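Local coordinates for lovastatin nonaketide synthase, polyketide synthase component (Aspergillus terreus, PDB 7CPX), which builds the nonaketide precursor of lovastatin, making carrier-bound dihydromonacolin L from malonyl-CoA, S-adenosylmethionine and NADPH together with its partner lovC, at residues L1042-D1047 with F1062-C1067; L954-L959 with F968-F973; S1026-V1031 with L1074-K1079; T964-Q969 with A1046-N1051; M1001-A1006 with L1020-M1025. The protein carries 2 engineered substitutions. All coordinates share one frame; numbering follows the deposited sequence.

In the fold
All five contacts lie in the dehydratase domain, within its probable N-terminal hot-dog fold. Along the chain, contact 2 opens the domain, contact 4 starts where it ends, and contact 5 is nested in the loop that contact 4 closes; contact 3 in turn encloses contact 1. Neighbouring strands run in the order 958-959, 967-974, 1040-1052, 1057-1067, 1075-1087 and 1016-1027, so contacts 2, 4, 1 and 3 cross the strands one pair after another, while contact 5 packs helix 995-1012 on the last. The centres of contacts 1 and 3 are about 8 Å apart, those of 3 and 4 about 20 Å. All five reach the second subunit of the homodimer, contact 5 through Glu1021.

Contact 1. Residues L1042-D1047 with F1062-C1067; sequences LNLTAD and FKIDSC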
# COMPACT_ATOMS: atom_id res chain seq x y z
N LEU A 1042 0.54 -12.39 2.70
CA LEU A 1042 -0.80 -11.83 2.75
C LEU A 1042 -0.68 -10.34 3.00
O LEU A 1042 -0.11 -9.91 4.01
CB LEU A 1042 -1.63 -12.49 3.86
CG LEU A 1042 -1.92 -13.98 3.70
CD1 LEU A 1042 -2.78 -14.47 4.84
CD2 LEU A 1042 -2.59 -14.27 2.37
N ASN A 1043 -1.22 -9.55 2.07
CA ASN A 1043 -1.23 -8.10 2.18
C ASN A 1043 -2.68 -7.64 2.17
O ASN A 1043 -3.34 -7.70 1.14
CB ASN A 1043 -0.44 -7.47 1.03
CG ASN A 1043 0.93 -8.09 0.85
OD1 ASN A 1043 1.36 -8.37 -0.26
ND2 ASN A 1043 1.63 -8.31 1.96
N LEU A 1044 -3.17 -7.22 3.33
CA LEU A 1044 -4.53 -6.72 3.44
C LEU A 1044 -4.50 -5.21 3.26
O LEU A 1044 -4.05 -4.48 4.14
CB LEU A 1044 -5.15 -7.10 4.79
CG LEU A 1044 -6.45 -6.38 5.13
CD1 LEU A 1044 -7.39 -6.35 3.93
CD2 LEU A 1044 -7.14 -7.05 6.30
N THR A 1045 -4.95 -4.76 2.10
CA THR A 1045 -5.05 -3.34 1.80
C THR A 1045 -6.48 -2.89 2.05
O THR A 1045 -7.41 -3.37 1.40
CB THR A 1045 -4.65 -3.06 0.35
OG1 THR A 1045 -3.34 -3.58 0.10
CG2 THR A 1045 -4.68 -1.57 0.06
N ALA A 1046 -6.65 -1.97 3.00
CA ALA A 1046 -7.96 -1.47 3.40
C ALA A 1046 -7.97 0.04 3.24
O ALA A 1046 -7.18 0.74 3.87
CB ALA A 1046 -8.29 -1.87 4.84
N ASP A 1047 -8.88 0.54 2.41
CA ASP A 1047 -8.96 1.95 2.08
C ASP A 1047 -10.35 2.45 2.43
O ASP A 1047 -11.33 2.00 1.84
CB ASP A 1047 -8.65 2.17 0.60
CG ASP A 1047 -7.62 1.20 0.09
OD1 ASP A 1047 -6.41 1.42 0.35
OD2 ASP A 1047 -8.01 0.21 -0.56
N PHE A 1062 -11.66 -3.39 1.13
CA PHE A 1062 -10.54 -4.19 1.60
C PHE A 1062 -10.24 -5.30 0.61
O PHE A 1062 -11.14 -5.82 -0.05
CB PHE A 1062 -10.81 -4.78 3.00
CG PHE A 1062 -11.77 -5.94 2.99
CD1 PHE A 1062 -11.30 -7.24 2.89
CD2 PHE A 1062 -13.13 -5.74 3.10
CE1 PHE A 1062 -12.16 -8.31 2.89
CE2 PHE A 1062 -14.00 -6.81 3.10
CZ PHE A 1062 -13.52 -8.09 3.00
N LYS A 1063 -8.96 -5.63 0.50
CA LYS A 1063 -8.48 -6.65 -0.43
C LYS A 1063 -7.33 -7.39 0.24
O LYS A 1063 -6.29 -6.78 0.53
CB LYS A 1063 -8.03 -6.04 -1.75
CG LYS A 1063 -9.08 -5.18 -2.44
CD LYS A 1063 -8.53 -4.56 -3.71
CE LYS A 1063 -9.53 -3.62 -4.34
NZ LYS A 1063 -10.78 -4.32 -4.74
N ILE A 1064 -7.51 -8.68 0.49
CA ILE A 1064 -6.44 -9.54 0.99
C ILE A 1064 -5.78 -10.13 -0.25
O ILE A 1064 -6.26 -11.09 -0.85
CB ILE A 1064 -6.95 -10.62 1.93
CG1 ILE A 1064 -7.46 -10.01 3.24
CG2 ILE A 1064 -5.86 -11.63 2.21
CD1 ILE A 1064 -8.83 -9.42 3.14
N ASP A 1065 -4.67 -9.51 -0.67
CA ASP A 1065 -3.86 -10.07 -1.73
C ASP A 1065 -2.95 -11.16 -1.18
O ASP A 1065 -2.45 -11.06 -0.06
CB ASP A 1065 -3.02 -8.97 -2.39
CG ASP A 1065 -3.86 -7.78 -2.81
OD1 ASP A 1065 -5.04 -7.98 -3.18
OD2 ASP A 1065 -3.34 -6.65 -2.78
N SER A 1066 -2.75 -12.20 -1.98
CA SER A 1066 -1.97 -13.35 -1.54
C SER A 1066 -0.94 -13.73 -2.59
O SER A 1066 -1.17 -13.59 -3.79
CB SER A 1066 -2.86 -14.56 -1.23
OG SER A 1066 -3.66 -14.89 -2.35
N CYS A 1067 0.20 -14.21 -2.11
CA CYS A 1067 1.26 -14.75 -2.96
C CYS A 1067 1.78 -16.02 -2.30
O CYS A 1067 2.40 -15.96 -1.24
CB CYS A 1067 2.39 -13.75 -3.16
SG CYS A 1067 3.70 -14.36 -4.23
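Asn1043 and Asp1065 sit opposite each other as a hydrogen-bonded pair of the antiparallel hairpin formed by strands 1040-1052 and 1057-1067. Asn1043 N reaches Asp1065 O at 2.9 Å and nearly straight (170°), and Asp1065 N returns to Asn1043 O at 2.9 Å. Thr1045 and Lys1063 repeat the exchange, N to O both ways, with Thr1045 N to Lys1063 O at 2.9 Å. The residues of the non-hydrogen-bonded pairs turn their backbone polar groups outward: Leu1042, Leu1044 and Ala1046 bond to Asn972, Trp970 and Phe968, while Phe1062 and Ile1064 bond to Gly1080 and Ser1077.

Several polar side chains find their partners outside the pair. Lys1063 NZ bonds to Val1048 O of the second subunit, Ser1066 OG to Ser1077 OG, and Asn1043 ND2 weakly to Glu1041. On the apolar face, Leu1044 has its CG anti to the backbone N (chi1 168°), which carries CD1 over to the partner strand, within 3.5 Å of Ile1064 CD1. Both methyls lie at the edge of the Phe1062 ring. Further along, Leu1042 CD2 rests 3.6 Å from Ser1066 CB.

That apolar face lies under helix 995-1012, where Leu1044 meets Ala1005, Phe1062 meets Ala1002 and Ile1064 meets Tyr998; strands 967-974 and 1075-1087 flank the hairpin on either side.

Contact 2. Residues L954-L959 with F968-F973; sequences LLLGKL and FQWLNF
Trp970 is held between two leucines of the preceding segment. Leu959 CD1 stands over one face of the indole, 3.9 Å from the centroid of the five-membered ring, and Leu956 CD1 over the opposite face at 4.1 Å from that centroid; both are CH-pi contacts. Leu956 gets there by running alongside the tryptophan, its CB 3.7 Å from Trp970 CB. Turned opposite its own amide N (chi1 179°), the Leu959 branch also reaches Phe968: Leu959 CD1 touches Phe968 CB at 3.6 Å, and both leucine methyls lie at the edge of that ring rather than over a face.

In the backbone, Leu971 N gives Lys958 O a straight bond of 2.8 Å (177°), while the return from Lys958 N to Leu971 O is weak. Gly957, lacking a CB, brings its CA to 3.2 Å from Leu971 O.

Such pairing makes a short antiparallel beta hairpin, strands 958-959 and 967-974, with 958-959 as an edge strand of what is probably the N-terminal hot-dog fold.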
# COMPACT_ATOMS: atom_id res chain seq x y z
N LEU A 954 -1.72 -9.92 14.73
CA LEU A 954 -1.86 -11.28 14.23
C LEU A 954 -2.84 -11.31 13.06
O LEU A 954 -3.83 -10.56 13.04
CB LEU A 954 -2.33 -12.21 15.34
CG LEU A 954 -2.44 -13.69 14.98
CD1 LEU A 954 -1.10 -14.25 14.55
CD2 LEU A 954 -3.00 -14.48 16.16
N LEU A 955 -2.56 -12.16 12.08
CA LEU A 955 -3.37 -12.30 10.88
C LEU A 955 -3.16 -11.12 9.94
O LEU A 955 -3.65 -11.14 8.80
CB LEU A 955 -4.86 -12.41 11.23
CG LEU A 955 -5.25 -13.31 12.41
CD1 LEU A 955 -6.75 -13.29 12.60
CD2 LEU A 955 -4.75 -14.73 12.20
N LEU A 956 -2.43 -10.11 10.38
CA LEU A 956 -2.26 -8.89 9.60
C LEU A 956 -0.78 -8.57 9.43
O LEU A 956 -0.36 -8.05 8.39
CB LEU A 956 -2.98 -7.72 10.26
CG LEU A 956 -4.49 -7.86 10.43
CD1 LEU A 956 -5.06 -6.64 11.12
CD2 LEU A 956 -5.15 -8.05 9.09
N GLY A 957 0.02 -8.88 10.44
CA GLY A 957 1.40 -8.49 10.40
C GLY A 957 1.55 -7.01 10.70
O GLY A 957 0.77 -6.41 11.45
N LYS A 958 2.57 -6.41 10.10
CA LYS A 958 2.88 -5.01 10.31
C LYS A 958 2.19 -4.14 9.27
O LYS A 958 2.18 -4.47 8.08
CB LYS A 958 4.39 -4.78 10.26
CG LYS A 958 5.18 -5.71 11.16
CD LYS A 958 6.58 -5.19 11.40
CE LYS A 958 7.43 -6.24 12.06
NZ LYS A 958 7.88 -7.29 11.10
N LEU A 959 1.62 -3.04 9.73
CA LEU A 959 1.04 -2.06 8.82
C LEU A 959 2.13 -1.52 7.90
O LEU A 959 3.26 -1.26 8.33
CB LEU A 959 0.38 -0.93 9.60
CG LEU A 959 -0.26 0.19 8.79
CD1 LEU A 959 -1.30 -0.37 7.84
CD2 LEU A 959 -0.89 1.22 9.71
N PHE A 968 -4.57 1.84 4.36
CA PHE A 968 -3.75 0.97 5.17
C PHE A 968 -3.38 -0.25 4.36
O PHE A 968 -4.13 -0.66 3.46
CB PHE A 968 -4.48 0.53 6.45
CG PHE A 968 -4.98 1.67 7.29
CD1 PHE A 968 -6.08 2.41 6.89
CD2 PHE A 968 -4.37 1.99 8.49
CE1 PHE A 968 -6.55 3.45 7.66
CE2 PHE A 968 -4.83 3.03 9.27
CZ PHE A 968 -5.93 3.76 8.85
N GLN A 969 -2.24 -0.86 4.68
CA GLN A 969 -1.84 -2.11 4.04
C GLN A 969 -1.04 -2.91 5.06
O GLN A 969 0.15 -2.66 5.26
CB GLN A 969 -1.04 -1.85 2.78
CG GLN A 969 -0.79 -3.11 1.96
CD GLN A 969 -0.20 -2.81 0.60
OE1 GLN A 969 0.34 -1.73 0.37
NE2 GLN A 969 -0.30 -3.77 -0.31
N TRP A 970 -1.70 -3.86 5.71
CA TRP A 970 -1.02 -4.76 6.64
C TRP A 970 -0.32 -5.86 5.86
O TRP A 970 -0.94 -6.58 5.08
CB TRP A 970 -2.02 -5.36 7.62
CG TRP A 970 -2.62 -4.36 8.54
CD1 TRP A 970 -2.21 -4.04 9.80
CD2 TRP A 970 -3.76 -3.54 8.28
NE1 TRP A 970 -3.02 -3.08 10.34
CE2 TRP A 970 -3.98 -2.75 9.42
CE3 TRP A 970 -4.62 -3.40 7.19
CZ2 TRP A 970 -5.02 -1.83 9.50
CZ3 TRP A 970 -5.65 -2.49 7.27
CH2 TRP A 970 -5.84 -1.72 8.42
N LEU A 971 0.98 -6.00 6.10
CA LEU A 971 1.82 -6.95 5.39
C LEU A 971 2.20 -8.08 6.34
O LEU A 971 2.63 -7.83 7.47
CB LEU A 971 3.08 -6.26 4.86
CG LEU A 971 2.83 -4.95 4.12
CD1 LEU A 971 4.14 -4.23 3.87
CD2 LEU A 971 2.10 -5.20 2.82
N ASN A 972 2.05 -9.32 5.88
CA ASN A 972 2.37 -10.48 6.68
C ASN A 972 2.84 -11.59 5.76
O ASN A 972 2.56 -11.59 4.56
CB ASN A 972 1.16 -10.94 7.50
CG ASN A 972 1.47 -12.09 8.42
OD1 ASN A 972 2.61 -12.54 8.52
ND2 ASN A 972 0.45 -12.59 9.12
N PHE A 973 3.58 -12.54 6.33
CA PHE A 973 4.04 -13.73 5.61
C PHE A 973 3.64 -14.92 6.47
O PHE A 973 4.44 -15.41 7.27
CB PHE A 973 5.53 -13.67 5.35
CG PHE A 973 5.91 -12.76 4.21
CD1 PHE A 973 5.79 -11.39 4.33
CD2 PHE A 973 6.40 -13.28 3.03
CE1 PHE A 973 6.14 -10.56 3.30
CE2 PHE A 973 6.75 -12.45 1.98
CZ PHE A 973 6.62 -11.09 2.12

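Contact 3. Residues S1026-V1031 with L1074-K1079; sequences SIDKAV and LSLSAK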
# COMPACT_ATOMS: atom_id res chain seq x y z
N SER A 1026 -15.64 -11.38 -1.44
CA SER A 1026 -15.36 -12.44 -2.39
C SER A 1026 -14.00 -13.03 -2.10
O SER A 1026 -13.02 -12.29 -1.95
CB SER A 1026 -15.41 -11.92 -3.83
OG SER A 1026 -15.10 -12.94 -4.76
N ILE A 1027 -13.93 -14.35 -2.00
CA ILE A 1027 -12.68 -15.08 -1.86
C ILE A 1027 -12.29 -15.56 -3.25
O ILE A 1027 -12.89 -16.50 -3.78
CB ILE A 1027 -12.80 -16.24 -0.87
CG1 ILE A 1027 -12.95 -15.72 0.56
CG2 ILE A 1027 -11.60 -17.15 -0.98
CD1 ILE A 1027 -14.30 -15.13 0.87
N ASP A 1028 -11.29 -14.92 -3.84
CA ASP A 1028 -10.93 -15.18 -5.23
C ASP A 1028 -9.97 -16.35 -5.39
O ASP A 1028 -10.13 -17.16 -6.31
CB ASP A 1028 -10.31 -13.92 -5.86
CG ASP A 1028 -11.26 -12.74 -5.84
OD1 ASP A 1028 -11.55 -12.22 -4.74
OD2 ASP A 1028 -11.72 -12.33 -6.92
N LYS A 1029 -8.98 -16.46 -4.51
CA LYS A 1029 -7.97 -17.51 -4.61
C LYS A 1029 -7.65 -18.02 -3.22
O LYS A 1029 -7.11 -17.28 -2.39
CB LYS A 1029 -6.70 -16.98 -5.30
CG LYS A 1029 -5.62 -18.03 -5.46
CD LYS A 1029 -4.48 -17.53 -6.33
CE LYS A 1029 -3.46 -18.62 -6.60
NZ LYS A 1029 -2.41 -18.19 -7.57
N ALA A 1030 -7.98 -19.28 -2.96
CA ALA A 1030 -7.63 -19.89 -1.69
C ALA A 1030 -6.11 -20.00 -1.57
O ALA A 1030 -5.43 -20.42 -2.51
CB ALA A 1030 -8.27 -21.27 -1.57
N VAL A 1031 -5.59 -19.63 -0.41
CA VAL A 1031 -4.15 -19.69 -0.15
C VAL A 1031 -3.81 -21.12 0.24
O VAL A 1031 -4.19 -21.59 1.32
CB VAL A 1031 -3.73 -18.69 0.94
CG1 VAL A 1031 -2.43 -19.13 1.58
CG2 VAL A 1031 -3.58 -17.31 0.34
N LEU A 1074 2.10 -11.16 -6.72
CA LEU A 1074 1.07 -10.99 -5.71
C LEU A 1074 -0.30 -11.05 -6.37
O LEU A 1074 -0.58 -10.31 -7.33
CB LEU A 1074 1.26 -9.66 -4.98
CG LEU A 1074 0.52 -9.50 -3.66
CD1 LEU A 1074 1.01 -10.50 -2.63
CD2 LEU A 1074 0.67 -8.08 -3.13
N SER A 1075 -1.16 -11.93 -5.87
CA SER A 1075 -2.49 -12.14 -6.41
C SER A 1075 -3.54 -11.77 -5.38
O SER A 1075 -3.24 -11.47 -4.22
CB SER A 1075 -2.67 -13.60 -6.84
OG SER A 1075 -2.59 -14.47 -5.73
N LEU A 1076 -4.80 -11.78 -5.81
CA LEU A 1076 -5.93 -11.46 -4.95
C LEU A 1076 -6.46 -12.73 -4.31
O LEU A 1076 -6.90 -13.65 -5.02
CB LEU A 1076 -7.03 -10.76 -5.73
CG LEU A 1076 -8.23 -10.30 -4.88
CD1 LEU A 1076 -7.83 -9.13 -4.00
CD2 LEU A 1076 -9.42 -9.95 -5.74
N SER A 1077 -6.41 -12.80 -2.98
CA SER A 1077 -6.99 -13.91 -2.25
C SER A 1077 -8.44 -13.66 -1.90
O SER A 1077 -9.28 -14.56 -2.00
CB SER A 1077 -6.19 -14.17 -0.97
OG SER A 1077 -5.74 -15.51 -0.91
N ALA A 1078 -8.76 -12.43 -1.50
CA ALA A 1078 -10.13 -12.08 -1.14
C ALA A 1078 -10.32 -10.58 -1.31
O ALA A 1078 -9.35 -9.82 -1.38
CB ALA A 1078 -10.46 -12.50 0.29
N LYS A 1079 -11.58 -10.17 -1.37
CA LYS A 1079 -11.91 -8.75 -1.47
C LYS A 1079 -13.30 -8.53 -0.91
O LYS A 1079 -14.08 -9.47 -0.75
CB LYS A 1079 -11.83 -8.26 -2.92
CG LYS A 1079 -12.79 -8.96 -3.86
CD LYS A 1079 -12.78 -8.32 -5.24
CE LYS A 1079 -13.74 -9.04 -6.18
NZ LYS A 1079 -13.78 -8.40 -7.52
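Ser1077 and Ala1078 form a classic beta bulge opposite Ile1064, and on their other side the bulged strand meets the end of strand 1016-1027 and the loop after it. Ser1077 O serves two donors there, Lys1029 N at 3.2 Å and, weakly, Asp1028 N. Its hydroxyl is drawn to the same loop: Ser1077 OG donates to Lys1029 O at 2.7 Å, approaching nearly along the C=O axis. Besides Ser1066, this hydroxyl has Tyr998 OH as a partner, which ties helix 995-1012 to the loop.

Past the bulge, as expected between neighbouring strands of a hot-dog fold, Ser1026 and Lys1079 form an antiparallel hydrogen-bonded pair: Ser1026 N bonds to Lys1079 O at 2.6 Å and Lys1079 N to Ser1026 O at the same length. Val1031 ends the segment, its side chain about 9 Å from that of His985, the predicted proton acceptor of the dehydratase.

On the more exposed side, the Asp1028 carboxylate lies against Leu1076 CD2 and is crossed at about a right angle by the extended Lys1079 chain. Lys1079 CG sits between the backbone N and the carbonyl carbon (chi1 61°), bringing it 3.6 Å from Asp1028 OD1, yet Lys1079 NZ stays 4.5 Å from Asp1028 OD2, too far for a salt bridge. Lys1029, also extended, passes Ser1075 with its CD 3.6 Å from Ser1075 OG, a hydroxyl bonded to Ser1066 O.

Contact 4. Residues T964-Q969 with A1046-N1051; sequences TPLSFQ and ADVSRN
Ser967 OG donates to Asp1047 OD1 at 2.8 Å, and Asp1047 OD1 accepts on its anti lone pair, the one turned away from the other carboxylate oxygen. The two residues face each other as a non-hydrogen-bonded pair, and the serine torsion (chi1 178°) swings OG to the far side from its own amide, sending the hydroxyl across the gap. Backbone bonds close the strands before and after them: Val1048 N to Leu966 O at 2.9 Å, Phe968 N to Ala1046 O at 2.9 Å, and Ala1046 N back to Phe968 O, also at 2.9 Å.

Besides taking the Phe968 N-H, Ala1046 O lies at the edge of the Phe968 ring, in its plane and 3.6 Å from Phe968 CD1. At the turn end, the side chains of Leu966 and Val1048 pack together.

Farther out, helix 995-1012 lies against the apolar face, with Ile1009 touching both Phe968 and Ala1046. Toward the second subunit, Asp1047 OD2 comes close to Asp1047 OD2 of that chain. Two like charges so near would probably raise the proton affinity of one of these carboxylates, while the Ser967 bond helps fix how each is turned.

Strands 967-974 and 1040-1052 thus form an antiparallel pair of the probable N-terminal hot-dog fold, placed at the dimer interface.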
# COMPACT_ATOMS: atom_id res chain seq x y z
N THR A 964 -1.75 5.20 5.66
CA THR A 964 -2.36 6.46 6.04
C THR A 964 -3.56 6.20 6.93
O THR A 964 -4.07 5.08 6.98
CB THR A 964 -2.81 7.26 4.80
OG1 THR A 964 -2.86 6.46 3.61
CG2 THR A 964 -2.14 8.62 4.64
N PRO A 965 -4.04 7.23 7.63
CA PRO A 965 -5.31 7.08 8.35
C PRO A 965 -6.47 6.76 7.43
O PRO A 965 -7.49 6.24 7.89
CB PRO A 965 -5.50 8.44 9.03
CG PRO A 965 -4.13 9.04 9.09
CD PRO A 965 -3.43 8.55 7.86
N LEU A 966 -6.35 7.07 6.13
CA LEU A 966 -7.38 6.76 5.16
C LEU A 966 -7.08 5.52 4.33
O LEU A 966 -8.00 4.93 3.76
CB LEU A 966 -7.60 7.95 4.22
CG LEU A 966 -8.39 9.14 4.77
CD1 LEU A 966 -9.80 8.72 5.15
CD2 LEU A 966 -7.68 9.76 5.97
N SER A 967 -5.81 5.12 4.24
CA SER A 967 -5.42 3.94 3.49
C SER A 967 -4.39 3.16 4.29
O SER A 967 -3.44 3.74 4.83
CB SER A 967 -4.85 4.30 2.12
OG SER A 967 -4.43 3.14 1.42
N PHE A 968 -4.57 1.84 4.36
CA PHE A 968 -3.75 0.97 5.17
C PHE A 968 -3.38 -0.25 4.36
O PHE A 968 -4.13 -0.66 3.46
CB PHE A 968 -4.48 0.53 6.45
CG PHE A 968 -4.98 1.67 7.29
CD1 PHE A 968 -6.08 2.41 6.89
CD2 PHE A 968 -4.37 1.99 8.49
CE1 PHE A 968 -6.55 3.45 7.66
CE2 PHE A 968 -4.83 3.03 9.27
CZ PHE A 968 -5.93 3.76 8.85
N GLN A 969 -2.24 -0.86 4.68
CA GLN A 969 -1.84 -2.11 4.04
C GLN A 969 -1.04 -2.91 5.06
O GLN A 969 0.15 -2.66 5.26
CB GLN A 969 -1.04 -1.85 2.78
CG GLN A 969 -0.79 -3.11 1.96
CD GLN A 969 -0.20 -2.81 0.60
OE1 GLN A 969 0.34 -1.73 0.37
NE2 GLN A 969 -0.30 -3.77 -0.31
N ALA A 1046 -6.65 -1.97 3.00
CA ALA A 1046 -7.96 -1.47 3.40
C ALA A 1046 -7.97 0.04 3.24
O ALA A 1046 -7.18 0.74 3.87
CB ALA A 1046 -8.29 -1.87 4.84
N ASP A 1047 -8.88 0.54 2.41
CA ASP A 1047 -8.96 1.95 2.08
C ASP A 1047 -10.35 2.45 2.43
O ASP A 1047 -11.33 2.00 1.84
CB ASP A 1047 -8.65 2.17 0.60
CG ASP A 1047 -7.62 1.20 0.09
OD1 ASP A 1047 -6.41 1.42 0.35
OD2 ASP A 1047 -8.01 0.21 -0.56
N VAL A 1048 -10.43 3.37 3.39
CA VAL A 1048 -11.72 3.86 3.87
C VAL A 1048 -12.27 4.80 2.81
O VAL A 1048 -11.92 5.99 2.76
CB VAL A 1048 -11.61 4.54 5.24
CG1 VAL A 1048 -10.42 5.45 5.29
CG2 VAL A 1048 -12.87 5.32 5.53
N SER A 1049 -13.13 4.28 1.94
CA SER A 1049 -13.74 5.10 0.90
C SER A 1049 -14.68 6.15 1.48
O SER A 1049 -14.95 7.15 0.81
CB SER A 1049 -14.49 4.21 -0.09
OG SER A 1049 -15.48 3.44 0.57
N ARG A 1050 -15.18 5.94 2.70
CA ARG A 1050 -16.05 6.91 3.35
C ARG A 1050 -15.69 6.94 4.83
O ARG A 1050 -15.71 5.90 5.49
CB ARG A 1050 -17.52 6.56 3.16
CG ARG A 1050 -18.48 7.62 3.68
CD ARG A 1050 -19.69 7.00 4.36
NE ARG A 1050 -20.49 6.20 3.44
CZ ARG A 1050 -21.62 5.58 3.77
NH1 ARG A 1050 -22.11 5.66 5.00
NH2 ARG A 1050 -22.27 4.88 2.85
N ASN A 1051 -15.38 8.13 5.35
CA ASN A 1051 -15.13 8.32 6.77
C ASN A 1051 -16.15 9.34 7.28
O ASN A 1051 -15.89 10.54 7.35
CB ASN A 1051 -13.70 8.77 7.02
CG ASN A 1051 -13.41 9.01 8.48
OD1 ASN A 1051 -14.14 8.55 9.36
ND2 ASN A 1051 -12.33 9.74 8.76

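Contact 5. Residues M1001-A1006 with L1020-M1025; sequences MAMEAA and LEILDM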
# COMPACT_ATOMS: atom_id res chain seq x y z
N MET A 1001 -9.33 -11.25 9.23
CA MET A 1001 -8.33 -10.26 8.86
C MET A 1001 -8.99 -8.93 8.53
O MET A 1001 -8.54 -7.87 8.98
CB MET A 1001 -7.51 -10.75 7.67
CG MET A 1001 -6.58 -11.90 7.99
SD MET A 1001 -5.81 -12.61 6.52
CE MET A 1001 -4.91 -11.20 5.87
N ALA A 1002 -10.07 -8.97 7.76
CA ALA A 1002 -10.77 -7.74 7.40
C ALA A 1002 -11.35 -7.06 8.64
O ALA A 1002 -11.29 -5.84 8.77
CB ALA A 1002 -11.88 -8.04 6.39
N MET A 1003 -11.92 -7.85 9.55
CA MET A 1003 -12.52 -7.26 10.74
C MET A 1003 -11.46 -6.66 11.67
O MET A 1003 -11.67 -5.60 12.26
CB MET A 1003 -13.37 -8.30 11.47
CG MET A 1003 -14.58 -8.74 10.68
SD MET A 1003 -15.87 -9.51 11.67
CE MET A 1003 -17.19 -9.58 10.46
N GLU A 1004 -10.32 -7.33 11.80
CA GLU A 1004 -9.23 -6.77 12.60
C GLU A 1004 -8.67 -5.52 11.94
O GLU A 1004 -8.29 -4.57 12.64
CB GLU A 1004 -8.14 -7.81 12.79
CG GLU A 1004 -8.56 -8.99 13.66
CD GLU A 1004 -8.85 -8.58 15.09
OE1 GLU A 1004 -8.46 -7.46 15.48
OE2 GLU A 1004 -9.47 -9.37 15.82
N ALA A 1005 -8.60 -5.50 10.61
CA ALA A 1005 -8.20 -4.28 9.92
C ALA A 1005 -9.19 -3.16 10.19
O ALA A 1005 -8.79 -2.00 10.38
CB ALA A 1005 -8.11 -4.55 8.41
N ALA A 1006 -10.48 -3.47 10.21
CA ALA A 1006 -11.48 -2.47 10.56
C ALA A 1006 -11.26 -1.96 11.97
O ALA A 1006 -11.37 -0.75 12.23
CB ALA A 1006 -12.88 -3.07 10.42
N LEU A 1020 -19.84 -4.06 12.76
CA LEU A 1020 -18.82 -4.29 11.73
C LEU A 1020 -19.40 -5.23 10.68
O LEU A 1020 -19.37 -6.45 10.84
CB LEU A 1020 -17.56 -4.86 12.36
CG LEU A 1020 -16.25 -4.79 11.58
CD1 LEU A 1020 -15.12 -5.33 12.44
CD2 LEU A 1020 -16.34 -5.55 10.28
N GLU A 1021 -19.94 -4.67 9.60
CA GLU A 1021 -20.42 -5.45 8.48
C GLU A 1021 -19.31 -5.64 7.46
O GLU A 1021 -18.45 -4.77 7.28
CB GLU A 1021 -21.61 -4.77 7.80
CG GLU A 1021 -22.70 -4.27 8.74
CD GLU A 1021 -23.67 -3.32 8.06
OE1 GLU A 1021 -23.63 -3.24 6.81
OE2 GLU A 1021 -24.45 -2.66 8.76
N ILE A 1022 -19.35 -6.77 6.77
CA ILE A 1022 -18.51 -7.04 5.61
C ILE A 1022 -19.43 -7.33 4.44
O ILE A 1022 -20.17 -8.31 4.46
CB ILE A 1022 -17.55 -8.22 5.86
CG1 ILE A 1022 -16.40 -7.77 6.76
CG2 ILE A 1022 -17.02 -8.74 4.54
CD1 ILE A 1022 -15.52 -8.90 7.22
N LEU A 1023 -19.37 -6.48 3.42
CA LEU A 1023 -20.32 -6.49 2.32
C LEU A 1023 -19.65 -6.96 1.04
O LEU A 1023 -18.48 -6.65 0.77
CB LEU A 1023 -20.90 -5.09 2.11
CG LEU A 1023 -21.55 -4.43 3.33
CD1 LEU A 1023 -21.88 -2.98 3.03
CD2 LEU A 1023 -22.79 -5.19 3.74
N ASP A 1024 -20.41 -7.73 0.25
CA ASP A 1024 -19.98 -8.15 -1.09
C ASP A 1024 -18.58 -8.75 -1.06
O ASP A 1024 -17.79 -8.56 -1.98
CB ASP A 1024 -20.05 -6.98 -2.07
CG ASP A 1024 -19.91 -7.43 -3.52
OD1 ASP A 1024 -19.79 -8.65 -3.76
OD2 ASP A 1024 -19.93 -6.56 -4.41
N MET A 1025 -18.26 -9.47 0.01
CA MET A 1025 -16.94 -10.07 0.12
C MET A 1025 -16.82 -11.25 -0.83
O MET A 1025 -17.76 -12.03 -1.02
CB MET A 1025 -16.68 -10.53 1.55
CG MET A 1025 -15.36 -11.27 1.70
SD MET A 1025 -14.81 -11.37 3.41
CE MET A 1025 -13.22 -12.16 3.20
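Ala1002 O accepts the helical bond from Ala1006 N at 2.9 Å, and the methyls of these two alanines, one turn apart, face strand 1016-1027. The arrangement is consistent with the probable N-terminal hot-dog fold, in which a long helix, here 995-1012, is wrapped by antiparallel strands. No hydrogen bond crosses between the segments; their axes pass 9.5 Å apart and the helix runs at 131° to the strand, so the gap is bridged mainly by apolar side chains.

Leu1020 and Ile1022 both point toward the helix. Leu1020 CD1 fits between Ala1006 CB, at 3.8 Å, and Met1003 CB, at 3.6 Å. Ile1022 CD1 does likewise two residues along, meeting Ala1002 CB at 3.8 Å and Met1003 CG at 3.6 Å. Met1003 is therefore the common partner of both strand residues. Between them on the strand, Glu1021 points the other way and forms a salt bridge with Arg2015 of the second subunit.

Neighbouring strands extend the apolar layer: Leu1082 touches both Leu1020 and Ile1022, while Ile1204 touches Met1003 and Ile1022. Extended beyond CG, the Met1003 chain reaches out over the strand and puts its CE 3.7 Å from Ile1022 CD1 and 3.8 Å from Leu1020 O.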